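D-glycerate 3-kinase (Cryptococcus neoformans var. grubii serotype A, PDB 6CKG) probably phosphorylates D-glycerate, as a kinase of the P-loop fold that would use ATP as phosphoryl donor. Local coordinates at residues A[316-319]-A[323-326]; A[251-256]-A[260-265]; A[51-56]-A[297-302]; A[23-28]-A[65-70]. One frame throughout, in Å; residues are numbered along the deposited sequence.

Contact 1 (A[316-319]-A[323-326])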
loop_
_atom_site.group_PDB
_atom_site.type_symbol
_atom_site.label_atom_id
_atom_site.label_comp_id
_atom_site.label_asym_id
_atom_site.label_seq_id
_atom_site.Cartn_x
_atom_site.Cartn_y
_atom_site.Cartn_z
ATOM N N PHE A 316 -9.887 6.105 -8.928
ATOM C CA PHE A 316 -10.760 5.303 -9.773
ATOM C C PHE A 316 -11.776 4.615 -8.882
ATOM O O PHE A 316 -11.397 3.947 -7.919
ATOM C CB PHE A 316 -9.985 4.240 -10.554
ATOM C CG PHE A 316 -8.978 4.799 -11.526
ATOM C CD1 PHE A 316 -9.375 5.244 -12.778
ATOM C CD2 PHE A 316 -7.637 4.846 -11.196
ATOM C CE1 PHE A 316 -8.444 5.748 -13.679
ATOM C CE2 PHE A 316 -6.699 5.349 -12.086
ATOM C CZ PHE A 316 -7.099 5.795 -13.330
ATOM N N ILE A 317 -13.051 4.777 -9.198
ATOM C CA ILE A 317 -14.124 4.091 -8.491
ATOM C C ILE A 317 -14.551 2.920 -9.360
ATOM O O ILE A 317 -14.906 3.109 -10.527
ATOM C CB ILE A 317 -15.294 5.044 -8.203
ATOM C CG1 ILE A 317 -14.792 6.211 -7.345
ATOM C CG2 ILE A 317 -16.450 4.301 -7.546
ATOM C CD1 ILE A 317 -15.818 7.264 -7.043
ATOM N N VAL A 318 -14.493 1.708 -8.812
ATOM C CA VAL A 318 -14.689 0.510 -9.622
ATOM C C VAL A 318 -15.854 -0.314 -9.077
ATOM O O VAL A 318 -16.167 -0.283 -7.880
ATOM C CB VAL A 318 -13.395 -0.334 -9.683
ATOM C CG1 VAL A 318 -12.271 0.460 -10.340
ATOM C CG2 VAL A 318 -12.985 -0.777 -8.294
ATOM N N ASN A 319 -16.508 -1.056 -9.975
ATOM C CA ASN A 319 -17.562 -1.971 -9.563
ATOM C C ASN A 319 -16.944 -3.333 -9.252
ATOM O O ASN A 319 -15.721 -3.501 -9.268
ATOM C CB ASN A 319 -18.673 -2.052 -10.619
ATOM C CG ASN A 319 -18.188 -2.564 -11.975
ATOM O OD1 ASN A 319 -17.112 -3.150 -12.101
ATOM N ND2 ASN A 319 -19.005 -2.344 -13.003
ATOM N N GLU A 323 -14.458 -2.828 -13.179
ATOM C CA GLU A 323 -14.605 -1.846 -14.242
ATOM C C GLU A 323 -14.719 -0.452 -13.644
ATOM O O GLU A 323 -15.404 -0.249 -12.643
ATOM C CB GLU A 323 -15.839 -2.162 -15.083
ATOM C CG GLU A 323 -15.800 -3.534 -15.720
ATOM C CD GLU A 323 -17.169 -4.022 -16.150
ATOM O OE1 GLU A 323 -18.182 -3.418 -15.732
ATOM O OE2 GLU A 323 -17.225 -5.018 -16.904
ATOM N N ILE A 324 -14.033 0.511 -14.256
ATOM C CA ILE A 324 -14.123 1.886 -13.784
ATOM C C ILE A 324 -15.550 2.377 -13.992
ATOM O O ILE A 324 -16.086 2.315 -15.103
ATOM C CB ILE A 324 -13.114 2.781 -14.514
ATOM C CG1 ILE A 324 -11.696 2.358 -14.157
ATOM C CG2 ILE A 324 -13.346 4.257 -14.175
ATOM C CD1 ILE A 324 -10.667 2.934 -15.089
ATOM N N VAL A 325 -16.178 2.846 -12.920
ATOM C CA VAL A 325 -17.492 3.473 -13.019
ATOM C C VAL A 325 -17.456 4.959 -12.702
ATOM O O VAL A 325 -18.451 5.651 -12.956
ATOM C CB VAL A 325 -18.532 2.760 -12.128
ATOM C CG1 VAL A 325 -18.754 1.331 -12.619
ATOM C CG2 VAL A 325 -18.088 2.763 -10.681
ATOM N N GLY A 326 -16.355 5.471 -12.165
ATOM C CA GLY A 326 -16.197 6.901 -11.986
ATOM C C GLY A 326 -14.764 7.239 -11.645
ATOM O O GLY A 326 -13.991 6.386 -11.199
#
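Ile-317 faces both Val-325 and Gly-326 across a beta hairpin, forming a classic beta bulge close to the turn between strands 313-318 and 324-329. Backbone hydrogen bonds carry the pairing. Ile-317 N donates to Gly-326 O at 2.7 Å. Ile-317 O accepts twice. One bond comes from Val-325 N at 2.7 Å. The other, longer and more bent, comes to Ile-317 O from Gly-326 N at 3.2 Å. Past the bulge the register has moved by one residue: Val-318 and Ile-324 make a non-hydrogen-bonded pair, and Asn-319 N bonds to Glu-323 O.

The side chain of Asn-319 adds two polar bonds. With CG between the backbone N and the carbonyl carbon (chi1 61°), its amide reaches Glu-323 twice. Glu-323 N meets OD1 of Asn-319 at 2.9 Å from 35° above the carbonyl plane, and ND2 of Asn-319 gives an almost straight bond (176°) to the anti side of Glu-323 OE1 at 3.0 Å. The two bonds together fix the rotation of the amide.

Apolar contacts complete the hairpin, which forms one edge of the mixed sheet; its inner strand bonds to strand 247-253. Ile-317 CG2 lies 3.9 Å from Val-325 CG2, the side chains crossing at about a right angle. Phe-316, which also packs on helix 19-38, meets the end of Ile-324, its CD1 lying 3.5 Å from Ile-324 CD1.

Contact 2 (A[251-256]-A[260-265])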
loop_
_atom_site.group_PDB
_atom_site.type_symbol
_atom_site.label_atom_id
_atom_site.label_comp_id
_atom_site.label_asym_id
_atom_site.label_seq_id
_atom_site.Cartn_x
_atom_site.Cartn_y
_atom_site.Cartn_z
ATOM N N ILE A 251 -7.380 3.140 -6.053
ATOM C CA ILE A 251 -8.457 2.318 -6.590
ATOM C C ILE A 251 -9.430 2.063 -5.443
ATOM O O ILE A 251 -9.080 1.407 -4.457
ATOM C CB ILE A 251 -7.934 1.001 -7.176
ATOM C CG1 ILE A 251 -6.880 1.282 -8.252
ATOM C CG2 ILE A 251 -9.087 0.213 -7.766
ATOM C CD1 ILE A 251 -6.124 0.047 -8.719
ATOM N N GLN A 252 -10.645 2.599 -5.554
ATOM C CA GLN A 252 -11.622 2.525 -4.475
ATOM C C GLN A 252 -12.807 1.689 -4.932
ATOM O O GLN A 252 -13.487 2.074 -5.901
ATOM C CB GLN A 252 -12.086 3.927 -4.079
ATOM C CG GLN A 252 -13.103 3.949 -2.960
ATOM C CD GLN A 252 -13.561 5.357 -2.660
ATOM O OE1 GLN A 252 -12.955 6.067 -1.851
ATOM N NE2 GLN A 252 -14.620 5.778 -3.327
ATOM N N PRO A 253 -13.104 0.552 -4.302
ATOM C CA PRO A 253 -14.331 -0.168 -4.654
ATOM C C PRO A 253 -15.548 0.665 -4.288
ATOM O O PRO A 253 -15.508 1.487 -3.368
ATOM C CB PRO A 253 -14.254 -1.440 -3.807
ATOM C CG PRO A 253 -13.455 -1.033 -2.617
ATOM C CD PRO A 253 -12.442 -0.032 -3.120
ATOM N N LEU A 254 -16.630 0.460 -5.045
ATOM C CA LEU A 254 -17.918 1.041 -4.684
ATOM C C LEU A 254 -18.298 0.677 -3.262
ATOM O O LEU A 254 -18.838 1.506 -2.517
ATOM C CB LEU A 254 -19.007 0.558 -5.645
ATOM C CG LEU A 254 -19.278 1.415 -6.869
ATOM C CD1 LEU A 254 -20.271 0.728 -7.790
ATOM C CD2 LEU A 254 -19.792 2.769 -6.426
ATOM N N ASP A 255 -18.019 -0.563 -2.869
ATOM C CA ASP A 255 -18.383 -1.082 -1.559
ATOM C C ASP A 255 -17.211 -1.888 -1.037
ATOM O O ASP A 255 -16.603 -2.661 -1.780
ATOM C CB ASP A 255 -19.637 -1.961 -1.632
ATOM C CG ASP A 255 -20.199 -2.313 -0.256
ATOM O OD1 ASP A 255 -19.459 -2.811 0.618
ATOM O OD2 ASP A 255 -21.402 -2.081 -0.049
ATOM N N LEU A 256 -16.898 -1.693 0.240
ATOM C CA LEU A 256 -15.805 -2.424 0.863
ATOM C C LEU A 256 -16.051 -3.929 0.875
ATOM O O LEU A 256 -15.100 -4.698 1.050
ATOM C CB LEU A 256 -15.596 -1.893 2.284
ATOM C CG LEU A 256 -14.209 -1.494 2.802
ATOM C CD1 LEU A 256 -13.282 -0.929 1.716
ATOM C CD2 LEU A 256 -14.379 -0.486 3.941
ATOM N N TRP A 260 -13.572 -8.871 0.194
ATOM C CA TRP A 260 -13.744 -10.295 0.477
ATOM C C TRP A 260 -13.939 -11.088 -0.808
ATOM O O TRP A 260 -13.302 -12.127 -1.019
ATOM C CB TRP A 260 -14.953 -10.522 1.389
ATOM C CG TRP A 260 -14.741 -10.341 2.860
ATOM C CD1 TRP A 260 -14.082 -11.188 3.713
ATOM C CD2 TRP A 260 -15.242 -9.268 3.670
ATOM N NE1 TRP A 260 -14.121 -10.692 4.998
ATOM C CE2 TRP A 260 -14.827 -9.516 4.998
ATOM C CE3 TRP A 260 -15.990 -8.115 3.398
ATOM C CZ2 TRP A 260 -15.137 -8.653 6.051
ATOM C CZ3 TRP A 260 -16.295 -7.261 4.445
ATOM C CH2 TRP A 260 -15.869 -7.534 5.754
ATOM N N THR A 261 -14.857 -10.629 -1.660
ATOM C CA THR A 261 -15.171 -11.349 -2.888
ATOM C C THR A 261 -13.945 -11.452 -3.794
ATOM O O THR A 261 -13.630 -12.528 -4.312
ATOM C CB THR A 261 -16.322 -10.650 -3.609
ATOM O OG1 THR A 261 -17.453 -10.573 -2.732
ATOM C CG2 THR A 261 -16.696 -11.403 -4.883
ATOM N N TRP A 262 -13.238 -10.335 -3.985
ATOM C CA TRP A 262 -12.041 -10.330 -4.822
ATOM C C TRP A 262 -10.962 -11.253 -4.262
ATOM O O TRP A 262 -10.336 -12.018 -5.004
ATOM C CB TRP A 262 -11.504 -8.907 -4.947
ATOM C CG TRP A 262 -12.331 -8.005 -5.800
ATOM C CD1 TRP A 262 -13.196 -8.368 -6.791
ATOM C CD2 TRP A 262 -12.369 -6.572 -5.736
ATOM N NE1 TRP A 262 -13.771 -7.247 -7.349
ATOM C CE2 TRP A 262 -13.276 -6.133 -6.721
ATOM C CE3 TRP A 262 -11.718 -5.620 -4.945
ATOM C CZ2 TRP A 262 -13.555 -4.782 -6.932
ATOM C CZ3 TRP A 262 -11.998 -4.279 -5.154
ATOM C CH2 TRP A 262 -12.914 -3.874 -6.138
ATOM N N ARG A 263 -10.719 -11.189 -2.950
ATOM C CA ARG A 263 -9.655 -12.007 -2.378
ATOM C C ARG A 263 -9.987 -13.490 -2.461
ATOM O O ARG A 263 -9.081 -14.320 -2.593
ATOM C CB ARG A 263 -9.385 -11.593 -0.932
ATOM C CG ARG A 263 -8.126 -12.220 -0.336
ATOM C CD ARG A 263 -6.892 -11.908 -1.177
ATOM N NE ARG A 263 -5.683 -12.540 -0.655
ATOM C CZ ARG A 263 -5.339 -13.802 -0.890
ATOM N NH1 ARG A 263 -6.118 -14.573 -1.639
ATOM N NH2 ARG A 263 -4.219 -14.300 -0.379
ATOM N N LEU A 264 -11.274 -13.845 -2.391
ATOM C CA LEU A 264 -11.678 -15.228 -2.635
ATOM C C LEU A 264 -11.427 -15.627 -4.086
ATOM O O LEU A 264 -10.891 -16.708 -4.357
ATOM C CB LEU A 264 -13.151 -15.426 -2.274
ATOM C CG LEU A 264 -13.417 -15.932 -0.858
ATOM C CD1 LEU A 264 -14.908 -16.113 -0.623
ATOM C CD2 LEU A 264 -12.676 -17.238 -0.623
ATOM N N GLN A 265 -11.832 -14.778 -5.035
ATOM C CA GLN A 265 -11.535 -15.042 -6.444
ATOM C C GLN A 265 -10.046 -15.257 -6.656
ATOM O O GLN A 265 -9.631 -16.192 -7.354
ATOM C CB GLN A 265 -11.997 -13.883 -7.328
ATOM C CG GLN A 265 -13.482 -13.577 -7.334
ATOM C CD GLN A 265 -13.805 -12.483 -8.337
ATOM O OE1 GLN A 265 -13.020 -12.229 -9.252
ATOM N NE2 GLN A 265 -14.953 -11.829 -8.171
#
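Pro-253 ends strand 247-253 and looks across at Trp-262 in the first turns of helix 258-273, the two CA atoms being 10.4 Å apart. The chain then leaves the sheet through a short loop and closes in at the base of the helix, where the CA atoms of Leu-256 and Trp-260 are separated by 8.1 Å. Within that loop Asp-255 OD1 accepts a hydrogen bond from the backbone N of Ser-257, just before the helix begins.

One side-chain pair bridges the gap. With its CG anti to the carbonyl carbon (chi1 -72°), Trp-262 turns its indole toward the strand end, and the six-membered part extends to the proline ring: CH2 of Trp-262 lies 3.6 Å from Pro-253 CB, and CZ3 of Trp-262 is 3.9 Å from the same CB. Pro-55 touches both residues, and Val-318 of the neighbouring strand also packs on the indole. Trp-260 approaches less closely, its CE3 staying 4.2 Å from Leu-256 O, and its side chain also touches Ile-288 and Met-292 of helix 281-298.

No hydrogen bond joins the two segments. The polar end of Trp-262 is satisfied by a third part of the chain, NE1 bonding to Ile-320 O, and Arg-322 adds a cation-pi contact to the indole. The chemistry therefore implies a division of labour within one ring system: its six-membered ring makes the apolar contact with the strand end, while its N-H ties the helix to the turn of the hairpin beyond strand 313-318.

Contact 3 (A[51-56]-A[297-302]); sequences GVQGPQ and LFQDGI
Gln-53, the last residue of strand 48-53, meets Ile-302 in the 3-10 turn that follows helix 281-298. This is the close part of the contact. The methyl CD1 of Ile-302 comes up beside the bent glutamine chain, 3.6 Å from Gln-53 OE1 and 3.9 Å from Gln-53 CG, the two side chains crossing at about a right angle. The bend lies at chi2 of Gln-53 (-82°), after a CG placed anti to the backbone N, so that the curved chain from CB to OE1 wraps round the methyl. Although buried, the amide of Gln-53 has polar partners: Gln-53 OE1 accepts from Gln-250 NE2 in the adjacent strand, and Gln-53 NE2 donates to Trp-182 O. Two bonds in opposite senses thus define which end of the amide is which. Phe-186 packs on both Gln-53 and Ile-302.

The other half is looser. Gln-299, partly exposed, sends an extended side chain toward the same amide, but its OE1 stops 4.0 Å from Gln-53 NE2, too far for a hydrogen bond, and the amide planes stand 81° apart. A 1,2-ethanediol, probably from the crystallisation liquor, lies about 6 Å from the side chain of Gln-53.

Gly-54 opens the Walker A sequence GPQGAGKS, part of which is not modelled. The arrangement is that of a P-loop NTPase fold, in which the central parallel strand runs directly into the phosphate-binding loop.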
loop_
_atom_site.group_PDB
_atom_site.type_symbol
_atom_site.label_atom_id
_atom_site.label_comp_id
_atom_site.label_asym_id
_atom_site.label_seq_id
_atom_site.Cartn_x
_atom_site.Cartn_y
_atom_site.Cartn_z
ATOM N N GLY A 51 2.437 7.568 -5.013
ATOM C CA GLY A 51 1.815 6.596 -4.118
ATOM C C GLY A 51 0.620 5.924 -4.786
ATOM O O GLY A 51 -0.124 6.539 -5.544
ATOM N N VAL A 52 0.434 4.642 -4.489
ATOM C CA VAL A 52 -0.672 3.870 -5.053
ATOM C C VAL A 52 -1.299 3.049 -3.938
ATOM O O VAL A 52 -0.591 2.352 -3.201
ATOM C CB VAL A 52 -0.214 2.946 -6.202
ATOM C CG1 VAL A 52 -1.391 2.094 -6.700
ATOM C CG2 VAL A 52 0.391 3.761 -7.348
ATOM N N GLN A 53 -2.621 3.144 -3.788
ATOM C CA GLN A 53 -3.313 2.319 -2.802
ATOM C C GLN A 53 -4.563 1.728 -3.435
ATOM O O GLN A 53 -5.243 2.377 -4.237
ATOM C CB GLN A 53 -3.656 3.106 -1.523
ATOM C CG GLN A 53 -4.306 2.254 -0.369
ATOM C CD GLN A 53 -5.808 2.042 -0.538
ATOM O OE1 GLN A 53 -6.493 2.846 -1.167
ATOM N NE2 GLN A 53 -6.321 0.951 0.016
ATOM N N GLY A 54 -4.836 0.478 -3.094
ATOM C CA GLY A 54 -5.987 -0.229 -3.592
ATOM C C GLY A 54 -6.150 -1.524 -2.824
ATOM O O GLY A 54 -5.210 -2.025 -2.196
ATOM N N PRO A 55 -7.347 -2.091 -2.854
ATOM C CA PRO A 55 -7.652 -3.221 -1.979
ATOM C C PRO A 55 -7.062 -4.526 -2.485
ATOM O O PRO A 55 -6.643 -4.660 -3.639
ATOM C CB PRO A 55 -9.180 -3.273 -2.003
ATOM C CG PRO A 55 -9.525 -2.758 -3.340
ATOM C CD PRO A 55 -8.524 -1.675 -3.633
ATOM N N GLN A 56 -7.032 -5.493 -1.567
ATOM C CA GLN A 56 -6.746 -6.887 -1.875
ATOM C C GLN A 56 -7.724 -7.417 -2.910
ATOM O O GLN A 56 -8.906 -7.620 -2.610
ATOM C CB GLN A 56 -6.820 -7.737 -0.607
ATOM C CG GLN A 56 -5.515 -7.852 0.127
ATOM C CD GLN A 56 -5.552 -7.211 1.485
ATOM O OE1 GLN A 56 -6.266 -6.230 1.710
ATOM N NE2 GLN A 56 -4.786 -7.767 2.411
ATOM N N LEU A 297 -11.091 2.084 9.577
ATOM C CA LEU A 297 -10.643 3.163 10.452
ATOM C C LEU A 297 -9.772 4.210 9.765
ATOM O O LEU A 297 -9.843 5.391 10.120
ATOM C CB LEU A 297 -9.853 2.590 11.625
ATOM C CG LEU A 297 -10.640 1.771 12.645
ATOM C CD1 LEU A 297 -9.687 1.302 13.719
ATOM C CD2 LEU A 297 -11.757 2.614 13.245
ATOM N N PHE A 298 -8.906 3.805 8.836
ATOM C CA PHE A 298 -7.779 4.641 8.430
ATOM C C PHE A 298 -7.780 5.039 6.960
ATOM O O PHE A 298 -6.958 5.874 6.564
ATOM C CB PHE A 298 -6.446 3.922 8.711
ATOM C CG PHE A 298 -6.316 3.379 10.099
ATOM C CD1 PHE A 298 -6.605 4.166 11.210
ATOM C CD2 PHE A 298 -5.900 2.073 10.294
ATOM C CE1 PHE A 298 -6.465 3.650 12.494
ATOM C CE2 PHE A 298 -5.769 1.561 11.551
ATOM C CZ PHE A 298 -6.063 2.349 12.660
ATOM N N GLN A 299 -8.627 4.433 6.139
ATOM C CA GLN A 299 -8.571 4.683 4.703
ATOM C C GLN A 299 -8.869 6.140 4.364
ATOM O O GLN A 299 -8.370 6.652 3.359
ATOM C CB GLN A 299 -9.560 3.759 3.997
ATOM C CG GLN A 299 -9.481 3.726 2.500
ATOM C CD GLN A 299 -10.438 2.711 1.927
ATOM O OE1 GLN A 299 -10.092 1.965 1.007
ATOM N NE2 GLN A 299 -11.645 2.661 2.478
ATOM N N ASP A 300 -9.669 6.832 5.183
ATOM C CA ASP A 300 -10.028 8.201 4.833
ATOM C C ASP A 300 -8.857 9.160 4.962
ATOM O O ASP A 300 -8.895 10.241 4.358
ATOM C CB ASP A 300 -11.198 8.700 5.690
ATOM C CG ASP A 300 -12.460 7.897 5.465
ATOM O OD1 ASP A 300 -12.832 7.686 4.291
ATOM O OD2 ASP A 300 -13.062 7.451 6.464
ATOM N N GLY A 301 -7.808 8.781 5.695
ATOM C CA GLY A 301 -6.618 9.613 5.794
ATOM C C GLY A 301 -5.913 9.855 4.468
ATOM O O GLY A 301 -5.047 10.736 4.384
ATOM N N ILE A 302 -6.244 9.077 3.436
ATOM C CA ILE A 302 -5.680 9.315 2.104
ATOM C C ILE A 302 -6.192 10.628 1.519
ATOM O O ILE A 302 -5.518 11.259 0.695
ATOM C CB ILE A 302 -6.024 8.127 1.184
ATOM C CG1 ILE A 302 -5.187 6.910 1.578
ATOM C CG2 ILE A 302 -5.781 8.468 -0.322
ATOM C CD1 ILE A 302 -5.655 5.645 0.938
#

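Contact 4 (A[23-28]-A[65-70]); sequences QTAGFV and GLLPDY
Leu-67 and Tyr-70 belong to helix 63-75, the helix that follows the P-loop in this fold, and they pack against Thr-24 and Ala-25 of the N-terminal helix 19-38. The segment axes approach to 10.5 Å and cross at -56°. At the nearest point of the backbones, the CA atoms of Ala-25 and Leu-67 are 7.1 Å apart, consistent with the small side chain of Ala-25 at this point.

Leu-67, its CG anti to the backbone N (chi1 178°), reaches across with both methyl groups. CD2 of Leu-67 touches Thr-24 CG2 at 3.6 Å, and CD1 lies over the backbone of Ala-25, 4.0 Å from the Ala-25 N. Thr-24 turns its methyl to the leucine, while its OG1 bonds to Met-20 O within its own helix. One turn on from Leu-67, the CE1 corner of the Tyr-70 ring comes obliquely to the alanine, 3.9 Å from Ala-25 CB.

Leu-71 extends this apolar seam to Ala-25 and Val-28. On the sheet, Thr-24 packs on Val-249 and Phe-316, and Phe-27 on Val-249 and Leu-314, which places helix 19-38 over strands 247-253 and 313-318, alongside helix 63-75.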
loop_
_atom_site.group_PDB
_atom_site.type_symbol
_atom_site.label_atom_id
_atom_site.label_comp_id
_atom_site.label_asym_id
_atom_site.label_seq_id
_atom_site.Cartn_x
_atom_site.Cartn_y
_atom_site.Cartn_z
ATOM N N GLN A 23 -5.206 5.729 -18.415
ATOM C CA GLN A 23 -5.566 6.924 -17.671
ATOM C C GLN A 23 -4.538 7.223 -16.592
ATOM O O GLN A 23 -4.200 8.389 -16.361
ATOM C CB GLN A 23 -6.964 6.765 -17.068
ATOM C CG GLN A 23 -8.072 6.869 -18.105
ATOM C CD GLN A 23 -9.441 6.730 -17.485
ATOM O OE1 GLN A 23 -9.784 7.456 -16.555
ATOM N NE2 GLN A 23 -10.221 5.777 -17.980
ATOM N N THR A 24 -4.024 6.188 -15.923
ATOM C CA THR A 24 -2.993 6.412 -14.913
ATOM C C THR A 24 -1.710 6.938 -15.545
ATOM O O THR A 24 -1.040 7.808 -14.973
ATOM C CB THR A 24 -2.715 5.130 -14.133
ATOM O OG1 THR A 24 -3.930 4.660 -13.531
ATOM C CG2 THR A 24 -1.701 5.399 -13.044
ATOM N N ALA A 25 -1.374 6.443 -16.741
ATOM C CA ALA A 25 -0.211 6.949 -17.463
ATOM C C ALA A 25 -0.360 8.430 -17.778
ATOM O O ALA A 25 0.585 9.209 -17.603
ATOM C CB ALA A 25 -0.005 6.152 -18.751
ATOM N N GLY A 26 -1.534 8.838 -18.281
ATOM C CA GLY A 26 -1.748 10.253 -18.551
ATOM C C GLY A 26 -1.522 11.108 -17.317
ATOM O O GLY A 26 -0.873 12.158 -17.382
ATOM N N PHE A 27 -2.030 10.646 -16.175
ATOM C CA PHE A 27 -1.873 11.341 -14.891
ATOM C C PHE A 27 -0.410 11.373 -14.436
ATOM O O PHE A 27 0.091 12.415 -13.992
ATOM C CB PHE A 27 -2.750 10.645 -13.852
ATOM C CG PHE A 27 -2.588 11.165 -12.434
ATOM C CD1 PHE A 27 -3.224 12.335 -12.034
ATOM C CD2 PHE A 27 -1.833 10.467 -11.502
ATOM C CE1 PHE A 27 -3.096 12.809 -10.730
ATOM C CE2 PHE A 27 -1.704 10.939 -10.184
ATOM C CZ PHE A 27 -2.335 12.110 -9.810
ATOM N N VAL A 28 0.292 10.238 -14.519
ATOM C CA VAL A 28 1.718 10.225 -14.182
ATOM C C VAL A 28 2.499 11.189 -15.074
ATOM O O VAL A 28 3.358 11.943 -14.599
ATOM C CB VAL A 28 2.280 8.794 -14.257
ATOM C CG1 VAL A 28 3.779 8.818 -14.187
ATOM C CG2 VAL A 28 1.706 7.948 -13.089
ATOM N N GLY A 65 1.275 -3.799 -11.867
ATOM C CA GLY A 65 2.009 -4.802 -12.614
ATOM C C GLY A 65 2.235 -4.432 -14.064
ATOM O O GLY A 65 3.251 -4.816 -14.644
ATOM N N LEU A 66 1.303 -3.688 -14.666
ATOM C CA LEU A 66 1.360 -3.293 -16.068
ATOM C C LEU A 66 1.910 -1.894 -16.281
ATOM O O LEU A 66 2.574 -1.650 -17.290
ATOM C CB LEU A 66 -0.040 -3.352 -16.689
ATOM C CG LEU A 66 -0.730 -4.713 -16.669
ATOM C CD1 LEU A 66 -2.197 -4.559 -17.013
ATOM C CD2 LEU A 66 -0.032 -5.665 -17.637
ATOM N N LEU A 67 1.644 -0.976 -15.357
ATOM C CA LEU A 67 1.983 0.425 -15.579
ATOM C C LEU A 67 3.470 0.677 -15.800
ATOM O O LEU A 67 3.793 1.484 -16.690
ATOM C CB LEU A 67 1.466 1.271 -14.409
ATOM C CG LEU A 67 1.762 2.775 -14.425
ATOM C CD1 LEU A 67 1.091 3.449 -15.620
ATOM C CD2 LEU A 67 1.299 3.419 -13.120
ATOM N N PRO A 68 4.405 0.081 -15.042
ATOM C CA PRO A 68 5.833 0.342 -15.326
ATOM C C PRO A 68 6.250 0.013 -16.748
ATOM O O PRO A 68 6.893 0.845 -17.406
ATOM C CB PRO A 68 6.563 -0.543 -14.304
ATOM C CG PRO A 68 5.587 -0.709 -13.186
ATOM C CD PRO A 68 4.237 -0.759 -13.838
ATOM N N ASP A 69 5.920 -1.181 -17.248
ATOM C CA ASP A 69 6.364 -1.545 -18.596
ATOM C C ASP A 69 5.681 -0.690 -19.654
ATOM O O ASP A 69 6.237 -0.471 -20.734
ATOM C CB ASP A 69 6.098 -3.022 -18.868
ATOM C CG ASP A 69 6.973 -3.936 -18.036
ATOM O OD1 ASP A 69 8.115 -3.547 -17.708
ATOM O OD2 ASP A 69 6.513 -5.049 -17.713
ATOM N N TYR A 70 4.480 -0.203 -19.359
ATOM C CA TYR A 70 3.777 0.682 -20.280
ATOM C C TYR A 70 4.486 2.031 -20.381
ATOM O O TYR A 70 4.715 2.542 -21.486
ATOM C CB TYR A 70 2.333 0.847 -19.796
ATOM C CG TYR A 70 1.405 1.533 -20.753
ATOM C CD1 TYR A 70 1.231 2.912 -20.714
ATOM C CD2 TYR A 70 0.674 0.804 -21.680
ATOM C CE1 TYR A 70 0.363 3.546 -21.578
ATOM C CE2 TYR A 70 -0.192 1.440 -22.562
ATOM C CZ TYR A 70 -0.338 2.806 -22.504
ATOM O OH TYR A 70 -1.195 3.436 -23.373
#

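How the contacts relate
From the N terminus, contact 4 opens in helix 19-38 and contact 3 opens at strand 48-53 before contact 4 closes in helix 63-75, so the two cross: the N-terminal helix is tied to the helix beyond the P-loop while the central strand awaits a partner about 240 residues later. Contact 2 is a local strand-to-helix closure nested inside that long loop, which contact 3 shuts after helix 281-298. Contact 1 follows in series as the C-terminal hairpin. Contacts 1, 2 and 3 share the mixed sheet through neighbouring strands 313-318, 247-253 and 48-53; contact 4 meets contact 1 where Phe-316 packs on Thr-24.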